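Local coordinates for antibiotic biosynthesis monooxygenase family protein (Shewanella oneidensis, PDB 2BBE), which is of unknown function but belongs to a family of small monooxygenases, so it may catalyse oxidation of an as yet unidentified substrate, at residues Q12-E24 and R60-F74. Sequence-based numbering, arbitrary orientation.
Sequences QQIVCVASFLSKE and RRVTFVEKFVDIAAF
The two central strands of a four-stranded antiparallel sheet of order 2-3-1-4, consistent with the ferredoxin-like fold of the dimeric alpha-beta barrel family, pair here: Ile14-Ser22 runs beside Arg61-Phe68, their directions 168° apart. Ile14, Cys16, Ala18 and Phe20, on the helix-covered face, form hydrogen-bonded pairs with Phe68, Glu66, Phe64 and Val62; Ser22 N to Arg60 O adds one more bond (2.9 Å, 175° at the hydrogen). The opposite face carries Val15, Val17, Ser19 and Leu21. There Val15 CG2 packs on Lys67 CG at 3.8 Å, and Thr63 OG1, which bonds Tyr103 OH of a neighbouring subunit, lies 3.2 Å from Ser19 CB.

On the helix-covered face, Phe74, from the helix that follows strand 61-68, packs against strand 14-22: Ile14 CG2 lies 4.0 Å from its CG, and Cys16 CB 3.7 Å from its CE1. With SG anti to the backbone N (chi1 179°), the Cys16 sulfur sits obliquely to that ring, 5.0 Å from its centroid. Glu66 OE1 approaches the edges of both the Phe68 and Phe74 rings, in plane. Past Phe68, one water bridges Gln12 O and Ile71 N, while the extended Gln12 side chain passes Asp70 obliquely, CG beside CB, its NE2 donating to Val69 O (3.0 Å) from above the carbonyl plane.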
ATOM      1  N   GLN A  12      12.300   9.930   7.405  1.00 12.65           N
ATOM      2  CA  GLN A  12      11.865   9.180   8.586  1.00 12.79           C
ATOM      3  C   GLN A  12      11.599   7.698   8.298  1.00 12.19           C
ATOM      4  O   GLN A  12      12.169   6.820   8.950  1.00 12.33           O
ATOM      5  CB  GLN A  12      10.621   9.820   9.246  1.00 12.32           C
ATOM      6  CG  GLN A  12      10.120   9.018  10.457  1.00 13.05           C
ATOM      7  CD  GLN A  12       8.770   9.477  10.992  1.00 14.83           C
ATOM      8  OE1 GLN A  12       8.508  10.682  11.070  1.00 16.32           O
ATOM      9  NE2 GLN A  12       7.902   8.505  11.383  1.00 11.92           N
ATOM     10  N   GLN A  13      10.696   7.427   7.358  1.00 11.15           N
ATOM     11  CA  GLN A  13      10.275   6.045   7.091  1.00 10.86           C
ATOM     12  C   GLN A  13      11.408   5.244   6.466  1.00 10.28           C
ATOM     13  O   GLN A  13      12.277   5.806   5.781  1.00 10.94           O
ATOM     14  CB  GLN A  13       9.009   6.019   6.229  1.00  9.43           C
ATOM     15  CG  GLN A  13       7.796   6.624   6.964  1.00 10.36           C
ATOM     16  CD  GLN A  13       6.565   6.658   6.096  1.00 12.65           C
ATOM     17  OE1 GLN A  13       6.363   5.767   5.271  1.00 13.45           O
ATOM     18  NE2 GLN A  13       5.732   7.683   6.267  1.00 10.83           N
ATOM     19  N   ILE A  14      11.412   3.942   6.725  1.00  9.71           N
ATOM     20  CA  ILE A  14      12.523   3.098   6.307  1.00  9.70           C
ATOM     21  C   ILE A  14      11.989   2.012   5.399  1.00  9.96           C
ATOM     22  O   ILE A  14      11.044   1.281   5.757  1.00  9.90           O
ATOM     23  CB  ILE A  14      13.260   2.449   7.523  1.00  9.57           C
ATOM     24  CG1 ILE A  14      13.969   3.536   8.370  1.00  9.42           C
ATOM     25  CG2 ILE A  14      14.245   1.362   7.050  1.00  9.82           C
ATOM     26  CD1 ILE A  14      15.121   4.257   7.643  1.00  8.87           C
ATOM     27  N   VAL A  15      12.583   1.930   4.219  1.00  9.99           N
ATOM     28  CA  VAL A  15      12.257   0.877   3.257  1.00  9.73           C
ATOM     29  C   VAL A  15      13.389  -0.153   3.286  1.00 10.19           C
ATOM     30  O   VAL A  15      14.556   0.215   3.414  1.00  9.70           O
ATOM     31  CB  VAL A  15      12.037   1.470   1.830  1.00  9.69           C
ATOM     32  CG1 VAL A  15      12.055   0.353   0.723  1.00  9.17           C
ATOM     33  CG2 VAL A  15      10.689   2.245   1.788  1.00  9.76           C
ATOM     34  N   CYS A  16      13.052  -1.432   3.201  1.00  9.89           N
ATOM     35  CA  CYS A  16      14.089  -2.460   3.102  1.00 10.66           C
ATOM     36  C   CYS A  16      13.745  -3.461   2.028  1.00 10.26           C
ATOM     37  O   CYS A  16      12.582  -3.914   1.918  1.00 10.30           O
ATOM     38  CB  CYS A  16      14.296  -3.190   4.451  1.00 10.30           C
ATOM     39  SG  CYS A  16      15.552  -4.514   4.401  1.00 12.32           S
ATOM     40  N   VAL A  17      14.745  -3.803   1.222  1.00  9.46           N
ATOM     41  CA  VAL A  17      14.615  -4.895   0.266  1.00  8.87           C
ATOM     42  C   VAL A  17      15.661  -5.949   0.634  1.00  9.04           C
ATOM     43  O   VAL A  17      16.859  -5.650   0.690  1.00  9.60           O
ATOM     44  CB  VAL A  17      14.807  -4.434  -1.196  1.00  8.40           C
ATOM     45  CG1 VAL A  17      14.716  -5.640  -2.155  1.00  9.64           C
ATOM     46  CG2 VAL A  17      13.743  -3.363  -1.578  1.00 10.79           C
ATOM     47  N   ALA A  18      15.212  -7.168   0.900  1.00  8.42           N
ATOM     48  CA  ALA A  18      16.116  -8.239   1.357  1.00  9.13           C
ATOM     49  C   ALA A  18      15.879  -9.459   0.467  1.00  9.76           C
ATOM     50  O   ALA A  18      14.793 -10.065   0.504  1.00  9.91           O
ATOM     51  CB  ALA A  18      15.832  -8.568   2.865  1.00  8.43           C
ATOM     52  N   SER A  19      16.877  -9.800  -0.353  1.00 10.16           N
ATOM     53  CA  SER A  19      16.742 -10.885  -1.317  1.00 10.41           C
ATOM     54  C   SER A  19      17.617 -12.032  -0.884  1.00 10.40           C
ATOM     55  O   SER A  19      18.736 -11.819  -0.382  1.00 10.34           O
ATOM     56  CB  SER A  19      17.126 -10.452  -2.743  1.00 10.86           C
ATOM     57  OG  SER A  19      18.477  -9.998  -2.812  1.00 13.72           O
ATOM     58  N   PHE A  20      17.107 -13.239  -1.096  1.00  9.65           N
ATOM     59  CA  PHE A  20      17.781 -14.466  -0.686  1.00  9.65           C
ATOM     60  C   PHE A  20      17.793 -15.441  -1.831  1.00 10.35           C
ATOM     61  O   PHE A  20      16.735 -15.749  -2.396  1.00  9.42           O
ATOM     62  CB  PHE A  20      17.067 -15.084   0.521  1.00  9.69           C
ATOM     63  CG  PHE A  20      16.968 -14.143   1.687  1.00  9.49           C
ATOM     64  CD1 PHE A  20      18.024 -14.037   2.601  1.00  7.91           C
ATOM     65  CD2 PHE A  20      15.860 -13.297   1.820  1.00  8.23           C
ATOM     66  CE1 PHE A  20      17.960 -13.131   3.662  1.00  9.43           C
ATOM     67  CE2 PHE A  20      15.786 -12.396   2.866  1.00  9.40           C
ATOM     68  CZ  PHE A  20      16.831 -12.310   3.796  1.00  8.31           C
ATOM     69  N   LEU A  21      18.990 -15.919  -2.185  1.00 10.19           N
ATOM     70  CA  LEU A  21      19.122 -16.920  -3.250  1.00 10.46           C
ATOM     71  C   LEU A  21      19.251 -18.300  -2.630  1.00 10.79           C
ATOM     72  O   LEU A  21      20.269 -18.597  -1.993  1.00 10.91           O
ATOM     73  CB  LEU A  21      20.364 -16.641  -4.103  1.00  9.85           C
ATOM     74  CG  LEU A  21      20.553 -17.546  -5.333  1.00 10.70           C
ATOM     75  CD1 LEU A  21      19.485 -17.244  -6.419  1.00 11.52           C
ATOM     76  CD2 LEU A  21      21.951 -17.363  -5.892  1.00 11.82           C
ATOM     77  N   SER A  22      18.248 -19.156  -2.819  1.00 11.23           N
ATOM     78  CA  SER A  22      18.292 -20.469  -2.180  1.00 12.33           C
ATOM     79  C   SER A  22      19.394 -21.346  -2.805  1.00 13.63           C
ATOM     80  O   SER A  22      19.812 -21.142  -3.958  1.00 12.69           O
ATOM     81  CB  SER A  22      16.938 -21.190  -2.240  1.00 12.76           C
ATOM     82  OG  SER A  22      16.778 -21.804  -3.500  1.00 15.17           O
ATOM     83  N   LYS A  23      19.880 -22.298  -2.018  1.00 14.22           N
ATOM     84  CA  LYS A  23      20.672 -23.406  -2.561  1.00 15.62           C
ATOM     85  C   LYS A  23      19.782 -24.282  -3.461  1.00 15.78           C
ATOM     86  O   LYS A  23      18.544 -24.218  -3.368  1.00 14.72           O
ATOM     87  CB  LYS A  23      21.246 -24.248  -1.412  1.00 15.49           C
ATOM     88  CG  LYS A  23      22.192 -23.460  -0.487  1.00 16.37           C
ATOM     89  CD  LYS A  23      22.624 -24.279   0.734  1.00 17.28           C
ATOM     90  CE  LYS A  23      23.760 -23.543   1.502  1.00 18.56           C
ATOM     91  NZ  LYS A  23      24.698 -24.464   2.260  1.00 22.87           N
ATOM     92  N   GLU A  24      20.416 -25.069  -4.338  1.00 16.60           N
ATOM     93  CA  GLU A  24      19.719 -26.047  -5.172  0.50 17.61           C
ATOM     94  C   GLU A  24      18.852 -26.937  -4.280  1.00 17.15           C
ATOM     95  O   GLU A  24      19.325 -27.439  -3.256  1.00 17.42           O
ATOM     96  CB  GLU A  24      20.747 -26.889  -5.948  0.50 17.99           C
ATOM     97  CG  GLU A  24      20.166 -27.938  -6.903  0.50 19.00           C
ATOM     98  CD  GLU A  24      21.244 -28.726  -7.649  0.50 19.50           C
ATOM     99  OE1 GLU A  24      22.228 -29.170  -7.009  0.50 20.80           O
ATOM    100  OE2 GLU A  24      21.103 -28.909  -8.882  0.50 23.18           O
ATOM    101  N   ARG A  60      15.096 -19.533  -7.865  1.00 13.02           N
ATOM    102  CA  ARG A  60      15.679 -19.753  -6.517  0.50 12.59           C
ATOM    103  C   ARG A  60      15.673 -18.493  -5.643  1.00 11.77           C
ATOM    104  O   ARG A  60      15.941 -18.568  -4.430  1.00 11.50           O
ATOM    105  CB  ARG A  60      17.102 -20.328  -6.592  0.50 12.11           C
ATOM    106  CG  ARG A  60      17.154 -21.826  -6.950  0.50 13.05           C
ATOM    107  CD  ARG A  60      18.586 -22.346  -7.026  0.50 12.72           C
ATOM    108  NE  ARG A  60      18.646 -23.623  -7.737  0.50 14.19           N
ATOM    109  CZ  ARG A  60      19.760 -24.216  -8.161  0.50 15.30           C
ATOM    110  NH1 ARG A  60      20.950 -23.665  -7.949  0.50 16.38           N
ATOM    111  NH2 ARG A  60      19.677 -25.371  -8.805  0.50 15.18           N
ATOM    112  N   ARG A  61      15.391 -17.328  -6.234  1.00 11.22           N
ATOM    113  CA  ARG A  61      15.399 -16.056  -5.490  0.50 10.24           C
ATOM    114  C   ARG A  61      14.052 -15.750  -4.824  1.00 10.80           C
ATOM    115  O   ARG A  61      13.010 -15.762  -5.502  1.00  9.95           O
ATOM    116  CB  ARG A  61      15.781 -14.897  -6.424  0.50  9.76           C
ATOM    117  CG  ARG A  61      15.695 -13.499  -5.762  0.50  7.05           C
ATOM    118  CD  ARG A  61      16.542 -12.478  -6.490  0.50  4.53           C
ATOM    119  NE  ARG A  61      17.962 -12.776  -6.336  0.50  5.43           N
ATOM    120  CZ  ARG A  61      18.803 -13.120  -7.299  0.50  3.65           C
ATOM    121  NH1 ARG A  61      18.408 -13.181  -8.573  0.50  3.10           N
ATOM    122  NH2 ARG A  61      20.071 -13.378  -6.970  0.50  2.00           N
ATOM    123  N   VAL A  62      14.084 -15.450  -3.526  1.00 10.55           N
ATOM    124  CA  VAL A  62      12.903 -15.074  -2.755  1.00 10.65           C
ATOM    125  C   VAL A  62      13.249 -13.743  -2.056  1.00 11.00           C
ATOM    126  O   VAL A  62      14.328 -13.636  -1.452  1.00 11.72           O
ATOM    127  CB  VAL A  62      12.558 -16.168  -1.709  1.00 10.69           C
ATOM    128  CG1 VAL A  62      11.178 -15.934  -1.128  1.00 10.24           C
ATOM    129  CG2 VAL A  62      12.597 -17.588  -2.358  1.00 10.83           C
ATOM    130  N   THR A  63      12.366 -12.746  -2.137  1.00 10.00           N
ATOM    131  CA  THR A  63      12.709 -11.379  -1.712  1.00  9.88           C
ATOM    132  C   THR A  63      11.617 -10.728  -0.871  1.00  9.76           C
ATOM    133  O   THR A  63      10.441 -10.756  -1.253  1.00  9.51           O
ATOM    134  CB  THR A  63      12.984 -10.494  -2.964  1.00  9.70           C
ATOM    135  OG1 THR A  63      14.094 -11.043  -3.676  1.00 11.89           O
ATOM    136  CG2 THR A  63      13.262  -9.005  -2.603  1.00  8.48           C
ATOM    137  N   PHE A  64      12.005 -10.140   0.264  1.00  8.92           N
ATOM    138  CA  PHE A  64      11.100  -9.317   1.048  1.00  9.47           C
ATOM    139  C   PHE A  64      11.168  -7.848   0.622  1.00  9.65           C
ATOM    140  O   PHE A  64      12.256  -7.282   0.449  1.00  9.07           O
ATOM    141  CB  PHE A  64      11.437  -9.398   2.568  1.00  9.38           C
ATOM    142  CG  PHE A  64      10.608 -10.405   3.330  1.00 10.31           C
ATOM    143  CD1 PHE A  64       9.211 -10.279   3.398  1.00  9.86           C
ATOM    144  CD2 PHE A  64      11.226 -11.462   4.009  1.00 10.25           C
ATOM    145  CE1 PHE A  64       8.444 -11.208   4.117  1.00 10.61           C
ATOM    146  CE2 PHE A  64      10.468 -12.379   4.734  1.00  9.29           C
ATOM    147  CZ  PHE A  64       9.086 -12.268   4.767  1.00  9.46           C
ATOM    148  N   VAL A  65       9.994  -7.236   0.503  1.00  9.49           N
ATOM    149  CA  VAL A  65       9.859  -5.803   0.278  1.00 10.08           C
ATOM    150  C   VAL A  65       9.153  -5.245   1.507  1.00 10.55           C
ATOM    151  O   VAL A  65       8.017  -5.644   1.828  1.00  9.83           O
ATOM    152  CB  VAL A  65       9.051  -5.529  -1.016  1.00 10.10           C
ATOM    153  CG1 VAL A  65       8.622  -4.024  -1.099  1.00 11.20           C
ATOM    154  CG2 VAL A  65       9.900  -5.973  -2.245  1.00 10.86           C
ATOM    155  N   GLU A  66       9.841  -4.347   2.214  1.00 10.38           N
ATOM    156  CA  GLU A  66       9.435  -3.971   3.563  1.00 10.69           C
ATOM    157  C   GLU A  66       9.382  -2.458   3.723  1.00 10.35           C
ATOM    158  O   GLU A  66      10.088  -1.732   3.001  1.00  9.98           O
ATOM    159  CB  GLU A  66      10.449  -4.524   4.597  1.00 11.00           C
ATOM    160  CG  GLU A  66      10.923  -5.973   4.358  1.00 11.80           C
ATOM    161  CD  GLU A  66      12.031  -6.414   5.332  1.00 13.45           C
ATOM    162  OE1 GLU A  66      12.345  -5.673   6.296  1.00 14.06           O
ATOM    163  OE2 GLU A  66      12.585  -7.525   5.139  1.00 18.06           O
ATOM    164  N   LYS A  67       8.578  -2.010   4.690  1.00  9.29           N
ATOM    165  CA  LYS A  67       8.534  -0.597   5.100  0.50  9.09           C
ATOM    166  C   LYS A  67       8.159  -0.499   6.576  1.00  8.85           C
ATOM    167  O   LYS A  67       7.253  -1.201   7.052  1.00  9.04           O
ATOM    168  CB  LYS A  67       7.562   0.220   4.226  0.50  9.29           C
ATOM    169  CG  LYS A  67       7.809   1.741   4.253  0.50  8.65           C
ATOM    170  CD  LYS A  67       6.733   2.558   3.485  0.50  9.01           C
ATOM    171  CE  LYS A  67       6.818   2.414   1.958  0.50  9.19           C
ATOM    172  NZ  LYS A  67       5.797   3.293   1.211  0.50  8.44           N
ATOM    173  N   PHE A  68       8.867   0.371   7.295  1.00  8.53           N
ATOM    174  CA  PHE A  68       8.682   0.598   8.732  1.00  9.06           C
ATOM    175  C   PHE A  68       8.571   2.088   9.003  1.00  9.14           C
ATOM    176  O   PHE A  68       9.083   2.912   8.232  1.00  8.06           O
ATOM    177  CB  PHE A  68       9.853  -0.000   9.546  1.00  9.42           C
ATOM    178  CG  PHE A  68       9.948  -1.487   9.422  1.00 10.45           C
ATOM    179  CD1 PHE A  68      10.663  -2.063   8.364  1.00 11.90           C
ATOM    180  CD2 PHE A  68       9.276  -2.319  10.332  1.00 11.66           C
ATOM    181  CE1 PHE A  68      10.723  -3.462   8.217  1.00 12.24           C
ATOM    182  CE2 PHE A  68       9.319  -3.707  10.196  1.00 10.91           C
ATOM    183  CZ  PHE A  68      10.039  -4.278   9.142  1.00 12.55           C
ATOM    184  N   VAL A  69       7.879   2.439  10.087  1.00  9.70           N
ATOM    185  CA  VAL A  69       7.592   3.848  10.375  1.00  9.36           C
ATOM    186  C   VAL A  69       8.876   4.678  10.581  1.00  9.94           C
ATOM    187  O   VAL A  69       8.891   5.887  10.339  1.00  9.17           O
ATOM    188  CB  VAL A  69       6.624   4.000  11.584  1.00 10.26           C
ATOM    189  CG1 VAL A  69       5.258   3.367  11.261  1.00  8.80           C
ATOM    190  CG2 VAL A  69       7.213   3.390  12.828  1.00 11.01           C
ATOM    191  N   ASP A  70       9.949   4.021  11.029  1.00 10.13           N
ATOM    192  CA  ASP A  70      11.229   4.709  11.274  1.00 10.59           C
ATOM    193  C   ASP A  70      12.320   3.705  11.570  1.00 10.57           C
ATOM    194  O   ASP A  70      12.056   2.516  11.612  1.00  9.80           O
ATOM    195  CB  ASP A  70      11.133   5.775  12.387  1.00 11.34           C
ATOM    196  CG  ASP A  70      10.640   5.223  13.734  1.00 13.35           C
ATOM    197  OD1 ASP A  70      10.862   4.050  14.082  1.00 13.29           O
ATOM    198  OD2 ASP A  70      10.019   6.018  14.472  1.00 18.42           O
ATOM    199  N   ILE A  71      13.551   4.189  11.747  1.00 10.45           N
ATOM    200  CA  ILE A  71      14.677   3.296  11.956  1.00 10.74           C
ATOM    201  C   ILE A  71      14.561   2.553  13.304  1.00 10.51           C
ATOM    202  O   ILE A  71      14.911   1.395  13.389  1.00 10.38           O
ATOM    203  CB  ILE A  71      16.058   4.051  11.809  1.00 10.78           C
ATOM    204  CG1 ILE A  71      17.226   3.046  11.723  1.00 11.72           C
ATOM    205  CG2 ILE A  71      16.261   5.102  12.940  1.00 10.91           C
ATOM    206  CD1 ILE A  71      17.128   2.136  10.512  1.00 12.29           C
ATOM    207  N   ALA A  72      14.026   3.194  14.341  1.00 11.03           N
ATOM    208  CA  ALA A  72      13.805   2.454  15.601  1.00 11.52           C
ATOM    209  C   ALA A  72      12.912   1.229  15.385  1.00 11.28           C
ATOM    210  O   ALA A  72      13.196   0.157  15.911  1.00 11.42           O
ATOM    211  CB  ALA A  72      13.251   3.340  16.708  1.00 11.45           C
ATOM    212  N   ALA A  73      11.851   1.374  14.590  1.00 10.83           N
ATOM    213  CA  ALA A  73      10.944   0.254  14.332  1.00 10.54           C
ATOM    214  C   ALA A  73      11.630  -0.840  13.482  1.00 10.37           C
ATOM    215  O   ALA A  73      11.430  -2.026  13.728  1.00 10.26           O
ATOM    216  CB  ALA A  73       9.673   0.746  13.643  1.00  9.72           C
ATOM    217  N   PHE A  74      12.443  -0.432  12.511  1.00 10.37           N
ATOM    218  CA  PHE A  74      13.245  -1.378  11.721  1.00 10.90           C
ATOM    219  C   PHE A  74      14.220  -2.151  12.635  1.00 11.59           C
ATOM    220  O   PHE A  74      14.313  -3.375  12.557  1.00 11.84           O
ATOM    221  CB  PHE A  74      13.990  -0.664  10.566  1.00 10.84           C
ATOM    222  CG  PHE A  74      14.831  -1.601   9.724  1.00 12.56           C
ATOM    223  CD1 PHE A  74      14.224  -2.508   8.846  1.00 14.31           C
ATOM    224  CD2 PHE A  74      16.211  -1.611   9.841  1.00 13.86           C
ATOM    225  CE1 PHE A  74      14.993  -3.392   8.081  1.00 14.81           C
ATOM    226  CE2 PHE A  74      16.989  -2.503   9.072  1.00 15.61           C
ATOM    227  CZ  PHE A  74      16.369  -3.385   8.194  1.00 13.82           C
TER
HETATM  228  O   HOH W   1      14.067   6.835  10.710  1.00 10.84           O